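Local coordinates for 5-Carboxyvanillate Decarboxylase (Novosphingobium aromaticivorans, PDB 4QRN), which probably acts as a manganese-dependent decarboxylase of the amidohydrolase superfamily, removing a carboxylate from 5-carboxyvanillate, at residues A[107-112]-A[145-150]; A[132-137]-A[170-175]. One frame throughout, in Å; residues are numbered along the deposited sequence. Where two conformers were deposited one is given.

Contact 1 (A[107-112]-A[145-150]); sequences AILALT and DRFIGM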
ATOM      1  N   ALA A 107     -13.757   0.280 -24.943  1.00  7.44           N
ATOM      2  CA  ALA A 107     -13.660   0.781 -23.579  1.00  7.69           C
ATOM      3  C   ALA A 107     -14.738   0.120 -22.740  1.00  7.49           C
ATOM      4  O   ALA A 107     -15.909   0.091 -23.147  1.00  8.70           O
ATOM      5  CB  ALA A 107     -13.832   2.286 -23.571  1.00  8.86           C
ATOM      6  N   ILE A 108     -14.351  -0.362 -21.566  1.00  7.25           N
ATOM      7  CA  ILE A 108     -15.288  -0.883 -20.582  1.00  7.32           C
ATOM      8  C   ILE A 108     -15.559   0.233 -19.595  1.00  7.28           C
ATOM      9  O   ILE A 108     -14.656   0.700 -18.896  1.00  7.78           O
ATOM     10  CB  ILE A 108     -14.748  -2.144 -19.910  1.00  8.69           C
ATOM     11  CG1 ILE A 108     -14.322  -3.140 -21.023  1.00 10.58           C
ATOM     12  CG2 ILE A 108     -15.783  -2.696 -18.940  1.00 10.55           C
ATOM     13  CD1 ILE A 108     -14.003  -4.539 -20.569  1.00 12.05           C
ATOM     14  N   LEU A 109     -16.811   0.690 -19.605  1.00  7.39           N
ATOM     15  CA  LEU A 109     -17.220   1.944 -18.979  1.00  7.53           C
ATOM     16  C   LEU A 109     -17.973   1.709 -17.685  1.00  6.74           C
ATOM     17  O   LEU A 109     -18.831   0.819 -17.596  1.00  7.75           O
ATOM     18  CB  LEU A 109     -18.177   2.685 -19.907  1.00  8.61           C
ATOM     19  CG  LEU A 109     -17.576   3.086 -21.240  1.00 10.95           C
ATOM     20  CD1 LEU A 109     -18.685   3.462 -22.228  1.00 13.35           C
ATOM     21  CD2 LEU A 109     -16.630   4.240 -21.086  1.00 12.06           C
ATOM     22  N   ALA A 110     -17.687   2.553 -16.704  1.00  6.80           N
ATOM     23  CA  ALA A 110     -18.408   2.520 -15.421  1.00  6.80           C
ATOM     24  C   ALA A 110     -18.561   3.920 -14.856  1.00  6.75           C
ATOM     25  O   ALA A 110     -17.678   4.776 -14.978  1.00  7.28           O
ATOM     26  CB  ALA A 110     -17.670   1.628 -14.421  1.00  8.05           C
ATOM     27  N   LEU A 111     -19.662   4.123 -14.161  1.00  7.34           N
ATOM     28  CA  LEU A 111     -19.944   5.390 -13.504  1.00  7.20           C
ATOM     29  C   LEU A 111     -18.833   5.699 -12.507  1.00  6.89           C
ATOM     30  O   LEU A 111     -18.455   4.866 -11.682  1.00  7.33           O
ATOM     31  CB  LEU A 111     -21.288   5.324 -12.795  1.00  7.75           C
ATOM     32  CG  LEU A 111     -21.708   6.617 -12.094  1.00  8.11           C
ATOM     33  CD1 LEU A 111     -22.026   7.701 -13.099  1.00  8.76           C
ATOM     34  CD2 LEU A 111     -22.885   6.367 -11.158  1.00  8.90           C
ATOM     35  N   THR A 112     -18.326   6.923 -12.558  1.00  6.61           N
ATOM     36  CA  THR A 112     -17.137   7.266 -11.818  1.00  7.65           C
ATOM     37  C   THR A 112     -17.366   7.273 -10.313  1.00  6.98           C
ATOM     38  O   THR A 112     -18.451   7.601  -9.798  1.00  6.78           O
ATOM     39  CB  THR A 112     -16.585   8.600 -12.341  1.00  7.63           C
ATOM     40  OG1 THR A 112     -15.275   8.815 -11.828  1.00  7.95           O
ATOM     41  CG2 THR A 112     -17.444   9.782 -11.966  1.00  8.03           C
ATOM     42  N   ASP A 145     -19.691  -1.615 -30.960  1.00 12.25           N
ATOM     43  CA  ASP A 145     -18.348  -2.157 -31.167  0.67 13.40           C
ATOM     44  C   ASP A 145     -17.275  -1.388 -30.411  1.00 11.21           C
ATOM     45  O   ASP A 145     -16.107  -1.782 -30.463  1.00 11.59           O
ATOM     46  CB  ASP A 145     -18.023  -2.182 -32.656  0.67 17.86           C
ATOM     47  CG  ASP A 145     -18.897  -3.164 -33.421  0.67 22.49           C
ATOM     48  OD1 ASP A 145     -19.307  -4.197 -32.840  0.67 24.12           O
ATOM     49  OD2 ASP A 145     -19.181  -2.900 -34.610  0.67 25.02           O
ATOM     50  N   ARG A 146     -17.671  -0.314 -29.715  1.00  9.73           N
ATOM     51  CA  ARG A 146     -16.706   0.543 -29.011  1.00  9.10           C
ATOM     52  C   ARG A 146     -16.894   0.596 -27.504  1.00  8.53           C
ATOM     53  O   ARG A 146     -15.919   0.773 -26.780  1.00  8.84           O
ATOM     54  CB  ARG A 146     -16.775   1.988 -29.530  1.00  8.98           C
ATOM     55  CG  ARG A 146     -16.681   2.127 -31.039  1.00  9.44           C
ATOM     56  CD  ARG A 146     -15.454   1.518 -31.638  1.00  9.83           C
ATOM     57  NE  ARG A 146     -14.193   2.063 -31.138  1.00  8.86           N
ATOM     58  CZ  ARG A 146     -13.626   3.191 -31.572  1.00  8.75           C
ATOM     59  NH1 ARG A 146     -14.219   3.962 -32.469  1.00  9.56           N
ATOM     60  NH2 ARG A 146     -12.472   3.574 -31.069  1.00  8.86           N
ATOM     61  N   PHE A 147     -18.147   0.529 -27.031  1.00  8.80           N
ATOM     62  CA  PHE A 147     -18.470   0.762 -25.623  1.00  9.36           C
ATOM     63  C   PHE A 147     -19.070  -0.508 -25.033  1.00  9.76           C
ATOM     64  O   PHE A 147     -19.994  -1.085 -25.626  1.00 11.43           O
ATOM     65  CB  PHE A 147     -19.528   1.853 -25.468  1.00  9.56           C
ATOM     66  CG  PHE A 147     -19.106   3.276 -25.825  1.00  8.89           C
ATOM     67  CD1 PHE A 147     -17.781   3.670 -26.004  1.00  9.25           C
ATOM     68  CD2 PHE A 147     -20.104   4.245 -25.938  1.00 10.22           C
ATOM     69  CE1 PHE A 147     -17.479   5.003 -26.299  1.00 10.39           C
ATOM     70  CE2 PHE A 147     -19.808   5.562 -26.224  1.00 10.45           C
ATOM     71  CZ  PHE A 147     -18.500   5.944 -26.415  1.00 10.19           C
ATOM     72  N   ILE A 148     -18.561  -0.903 -23.867  1.00  8.45           N
ATOM     73  CA  ILE A 148     -19.040  -2.050 -23.119  1.00  8.59           C
ATOM     74  C   ILE A 148     -19.363  -1.545 -21.726  1.00  8.01           C
ATOM     75  O   ILE A 148     -18.600  -0.750 -21.180  1.00  9.64           O
ATOM     76  CB  ILE A 148     -17.931  -3.133 -23.033  1.00  9.91           C
ATOM     77  CG1 ILE A 148     -17.524  -3.584 -24.439  1.00 12.25           C
ATOM     78  CG2 ILE A 148     -18.374  -4.316 -22.166  1.00 11.11           C
ATOM     79  CD1 ILE A 148     -16.105  -4.141 -24.513  1.00 14.29           C
ATOM     80  N   GLY A 149     -20.465  -1.988 -21.136  1.00  8.06           N
ATOM     81  CA  GLY A 149     -20.862  -1.441 -19.858  1.00  8.34           C
ATOM     82  C   GLY A 149     -20.682  -2.351 -18.659  1.00  8.09           C
ATOM     83  O   GLY A 149     -20.915  -3.574 -18.725  1.00  8.26           O
ATOM     84  N   MET A 150     -20.338  -1.717 -17.531  1.00  8.03           N
ATOM     85  CA  MET A 150     -20.412  -2.301 -16.192  1.00  8.32           C
ATOM     86  C   MET A 150     -21.486  -1.511 -15.444  1.00  8.20           C
ATOM     87  O   MET A 150     -21.501  -0.285 -15.485  1.00  9.89           O
ATOM     88  CB  MET A 150     -19.067  -2.179 -15.465  1.00  9.23           C
ATOM     89  CG  MET A 150     -17.944  -2.964 -16.139  1.00 10.66           C
ATOM     90  SD  MET A 150     -18.052  -4.747 -15.930  1.00 11.24           S
ATOM     91  CE  MET A 150     -17.153  -4.951 -14.388  1.00 12.69           C
TER
HETATM   92  O   HOH W   1     -21.728   2.184 -14.432  1.00  9.59           O

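Contact 2 (A[132-137]-A[170-175]); sequences ANDTLA and RELGFK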
ATOM      1  N   ALA A 132     -28.453   6.198 -14.449  1.00  8.90           N
ATOM      2  CA  ALA A 132     -27.089   6.110 -14.959  1.00  8.94           C
ATOM      3  C   ALA A 132     -26.907   4.809 -15.737  1.00  8.48           C
ATOM      4  O   ALA A 132     -26.228   4.791 -16.760  1.00  9.14           O
ATOM      5  CB  ALA A 132     -26.073   6.178 -13.814  1.00 10.02           C
ATOM      6  N   ASN A 133     -27.483   3.714 -15.239  1.00  8.42           N
ATOM      7  CA  ASN A 133     -27.384   2.446 -15.934  1.00  8.75           C
ATOM      8  C   ASN A 133     -28.106   2.509 -17.278  1.00  8.61           C
ATOM      9  O   ASN A 133     -27.599   2.022 -18.295  1.00  8.55           O
ATOM     10  CB  ASN A 133     -27.928   1.330 -15.047  1.00  8.55           C
ATOM     11  CG  ASN A 133     -26.960   0.954 -13.939  1.00  8.32           C
ATOM     12  OD1 ASN A 133     -25.750   1.175 -14.062  1.00  8.57           O
ATOM     13  ND2 ASN A 133     -27.472   0.368 -12.881  1.00  8.80           N
ATOM     14  N   ASP A 134     -29.302   3.104 -17.316  1.00  9.05           N
ATOM     15  CA  ASP A 134     -30.004   3.222 -18.572  1.00  9.86           C
ATOM     16  C   ASP A 134     -29.245   4.130 -19.558  1.00  9.67           C
ATOM     17  O   ASP A 134     -29.211   3.846 -20.757  1.00 10.27           O
ATOM     18  CB  ASP A 134     -31.417   3.762 -18.331  1.00 10.61           C
ATOM     19  CG  ASP A 134     -32.329   2.757 -17.653  1.00 11.94           C
ATOM     20  OD1 ASP A 134     -31.999   1.551 -17.627  1.00 13.33           O
ATOM     21  OD2 ASP A 134     -33.398   3.182 -17.159  1.00 13.99           O
ATOM     22  N   THR A 135     -28.662   5.220 -19.065  1.00  9.94           N
ATOM     23  CA  THR A 135     -27.878   6.109 -19.907  1.00  9.83           C
ATOM     24  C   THR A 135     -26.683   5.372 -20.517  1.00  9.69           C
ATOM     25  O   THR A 135     -26.409   5.483 -21.717  1.00 10.07           O
ATOM     26  CB  THR A 135     -27.436   7.318 -19.085  1.00 10.81           C
ATOM     27  OG1 THR A 135     -28.597   8.080 -18.741  1.00 12.42           O
ATOM     28  CG2 THR A 135     -26.430   8.193 -19.850  1.00 11.94           C
ATOM     29  N   LEU A 136     -25.987   4.600 -19.692  1.00  9.11           N
ATOM     30  CA  LEU A 136     -24.859   3.802 -20.184  1.00  9.17           C
ATOM     31  C   LEU A 136     -25.329   2.777 -21.212  1.00  9.17           C
ATOM     32  O   LEU A 136     -24.692   2.595 -22.260  1.00  9.28           O
ATOM     33  CB  LEU A 136     -24.189   3.116 -19.004  1.00  9.13           C
ATOM     34  CG  LEU A 136     -23.028   2.179 -19.357  1.00  9.56           C
ATOM     35  CD1 LEU A 136     -21.944   2.889 -20.170  1.00 10.24           C
ATOM     36  CD2 LEU A 136     -22.473   1.579 -18.087  1.00 10.08           C
ATOM     37  N   ALA A 137     -26.427   2.083 -20.924  1.00  9.01           N
ATOM     38  CA  ALA A 137     -26.928   1.070 -21.847  1.00  9.86           C
ATOM     39  C   ALA A 137     -27.279   1.708 -23.194  1.00 10.06           C
ATOM     40  O   ALA A 137     -27.021   1.109 -24.255  1.00 10.37           O
ATOM     41  CB  ALA A 137     -28.135   0.381 -21.258  1.00 11.39           C
ATOM     42  N   ARG A 170     -29.204  -9.143 -17.937  1.00 13.34           N
ATOM     43  CA  ARG A 170     -30.248  -9.705 -18.792  1.00 19.23           C
ATOM     44  C   ARG A 170     -30.841  -8.720 -19.790  1.00 15.74           C
ATOM     45  O   ARG A 170     -31.137  -9.097 -20.931  1.00 16.76           O
ATOM     46  CB  ARG A 170     -31.361 -10.261 -17.895  1.00 30.88           C
ATOM     47  CG  ARG A 170     -32.602 -10.776 -18.625  1.00 42.55           C
ATOM     48  CD  ARG A 170     -33.699 -11.181 -17.641  1.00 53.48           C
ATOM     49  NE  ARG A 170     -34.052 -10.087 -16.730  1.00 62.03           N
ATOM     50  CZ  ARG A 170     -33.795 -10.059 -15.424  1.00 67.99           C
ATOM     51  NH1 ARG A 170     -34.162  -9.005 -14.707  1.00 70.33           N
ATOM     52  NH2 ARG A 170     -33.184 -11.072 -14.820  1.00 70.90           N
ATOM     53  N   GLU A 171     -31.058  -7.485 -19.352  1.00 13.98           N
ATOM     54  CA  GLU A 171     -31.741  -6.482 -20.146  1.00 13.89           C
ATOM     55  C   GLU A 171     -30.818  -5.450 -20.776  1.00 12.72           C
ATOM     56  O   GLU A 171     -31.114  -4.955 -21.875  1.00 14.84           O
ATOM     57  CB  GLU A 171     -32.792  -5.799 -19.279  1.00 18.00           C
ATOM     58  CG  GLU A 171     -33.817  -6.800 -18.730  1.00 23.35           C
ATOM     59  CD  GLU A 171     -34.887  -6.162 -17.869  1.00 28.28           C
ATOM     60  OE1 GLU A 171     -35.299  -5.025 -18.179  1.00 30.05           O
ATOM     61  OE2 GLU A 171     -35.320  -6.807 -16.885  1.00 30.27           O
ATOM     62  N   LEU A 172     -29.711  -5.118 -20.110  1.00 11.51           N
ATOM     63  CA  LEU A 172     -28.896  -3.986 -20.555  1.00 10.92           C
ATOM     64  C   LEU A 172     -27.614  -4.394 -21.274  1.00 10.76           C
ATOM     65  O   LEU A 172     -26.910  -3.531 -21.796  1.00 12.30           O
ATOM     66  CB  LEU A 172     -28.530  -3.084 -19.374  1.00 10.83           C
ATOM     67  CG  LEU A 172     -29.733  -2.542 -18.584  1.00 11.18           C
ATOM     68  CD1 LEU A 172     -29.251  -1.579 -17.520  1.00 11.58           C
ATOM     69  CD2 LEU A 172     -30.776  -1.857 -19.476  1.00 12.63           C
ATOM     70  N   GLY A 173     -27.289  -5.681 -21.275  1.00 10.63           N
ATOM     71  CA  GLY A 173     -26.103  -6.156 -21.961  1.00 11.12           C
ATOM     72  C   GLY A 173     -24.796  -5.861 -21.221  1.00  9.64           C
ATOM     73  O   GLY A 173     -23.721  -5.945 -21.832  1.00 10.26           O
ATOM     74  N   PHE A 174     -24.870  -5.552 -19.930  1.00  8.95           N
ATOM     75  CA  PHE A 174     -23.664  -5.272 -19.174  1.00  8.54           C
ATOM     76  C   PHE A 174     -22.907  -6.552 -18.876  1.00  8.12           C
ATOM     77  O   PHE A 174     -23.470  -7.655 -18.881  1.00  9.24           O
ATOM     78  CB  PHE A 174     -24.005  -4.579 -17.867  1.00  8.68           C
ATOM     79  CG  PHE A 174     -24.568  -3.181 -18.014  1.00  9.04           C
ATOM     80  CD1 PHE A 174     -24.520  -2.466 -19.212  1.00  9.91           C
ATOM     81  CD2 PHE A 174     -25.128  -2.576 -16.904  1.00  9.64           C
ATOM     82  CE1 PHE A 174     -25.016  -1.173 -19.289  1.00 10.67           C
ATOM     83  CE2 PHE A 174     -25.631  -1.276 -16.969  1.00 10.50           C
ATOM     84  CZ  PHE A 174     -25.586  -0.581 -18.176  1.00 11.28           C
ATOM     85  N   LYS A 175     -21.616  -6.395 -18.587  1.00  7.93           N
ATOM     86  CA  LYS A 175     -20.707  -7.535 -18.417  1.00  8.33           C
ATOM     87  C   LYS A 175     -20.321  -7.777 -16.968  1.00  8.54           C
ATOM     88  O   LYS A 175     -19.622  -8.739 -16.660  1.00  9.35           O
ATOM     89  CB  LYS A 175     -19.472  -7.329 -19.298  1.00  9.43           C
ATOM     90  CG  LYS A 175     -19.817  -7.289 -20.776  1.00 10.53           C
ATOM     91  CD  LYS A 175     -20.467  -8.566 -21.282  1.00 11.92           C
ATOM     92  CE  LYS A 175     -20.657  -8.514 -22.784  1.00 14.02           C
ATOM     93  NZ  LYS A 175     -21.165  -9.816 -23.273  1.00 15.91           N
TER
HETATM   94  O   HOH W   2     -27.037  -1.629 -24.334  1.00 27.58           O

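Contact 1 (A[107-112]-A[145-150])
Ala-107 to Leu-109 pair in parallel with Phe-147 to Gly-149, a buried strand-to-strand contact that joins strand 106-111 to its neighbour, strand 147-149. Four backbone hydrogen bonds hold them. Leu-109 makes two of these, its N donating to Ile-148 O at 2.8 Å and its O accepting from Met-150 N at 3.0 Å. Ile-108 CA also lies 3.4 Å from Ile-148 O, a CA-H...O contact. The strands are the two ends of a right-handed beta-alpha-beta unit whose helix is 122-142, as expected in the barrel of an amidohydrolase. On the face of Leu-109, its CD1 lies over the Phe-147 ring in a CH-pi contact, 4.1 Å from the centroid and 28° off the normal. On the other face, Ile-108 uses both branches. Ile-108 CG2, anti to the backbone N, meets Met-150 CG at 3.5 Å, and Ile-108 CG1 meets Ile-148 CD1 at 4.0 Å. Replacing Ile-108 by an alanine removes both branches and is likely to leave Met-150 CG and Ile-148 CD1 without their partner. Beyond the last bridge, a water accepts from Leu-111 N and donates to Met-150 O. Arg-146 NE hydrogen-bonds to Asp-105 O, and its NH2 makes a salt bridge with Asp-100.

Contact 2 (A[132-137]-A[170-175])
Asn-133 opens the contact between helix 122-142 and the loop that follows helix 158-170. Asn-133 O lies 3.3 Å from Phe-174 CZ, at the ring edge and near its plane. The same O accepts the helical bond from Ala-137 N. The Asn-133 side chain crosses the ring edge obliquely, its OD1 3.8 Å from Phe-174 CE2, with amide and ring planes 71° apart. Its ND2 donates to Glu-164 OE2 and Thr-152 O. Asp-134 gives a looser touch, OD1 to Leu-172 CD2 at 4.1 Å, and the same oxygen forms a salt bridge with Arg-167. The contact lays helix 122-142, the helix of one beta-alpha unit of the barrel, against the loop that leads from helix 158-170 into strand 177-179. Gly-173, with positive phi, is the first residue to leave helical geometry there. Leu-136 follows on the helix. With CG anti to the backbone N (chi1 177°), the Leu-136 side chain comes up to the ring, and Leu-136 CD2 lies 3.8 Å from Phe-174 CZ. Ala-137 CB meets Leu-172 CD2 at 3.9 Å and Phe-174 CE1 at 4.0 Å. Leu-172 CB lies over the centre of one face of the Phe-174 ring, 3.9 Å above its plane. A water donates to Ala-137 O and, over a longer distance, to Leu-172 O.

Contacts 1 and 2 lie side by side, their centres 10 Å apart, and their segments alternate along the chain. Helix 122-142, which carries 132-137, connects the two strands of contact 1. The two contacts touch directly: Gly-149 O lies 2.9 Å from Lys-175 N, a probable hydrogen bond, and Met-150 O lies 3.3 Å from Leu-136 CD2. Contact 1 is nearer the active site. The side chain of Ala-110 is about 8 Å from the manganese ion, and Thr-112 touches the bound 4-hydroxy-3-methoxy-5-nitrobenzoic acid. Contact 2 lies farther out, the side chain of Leu-136 about 14 Å from both the manganese and the inhibitor.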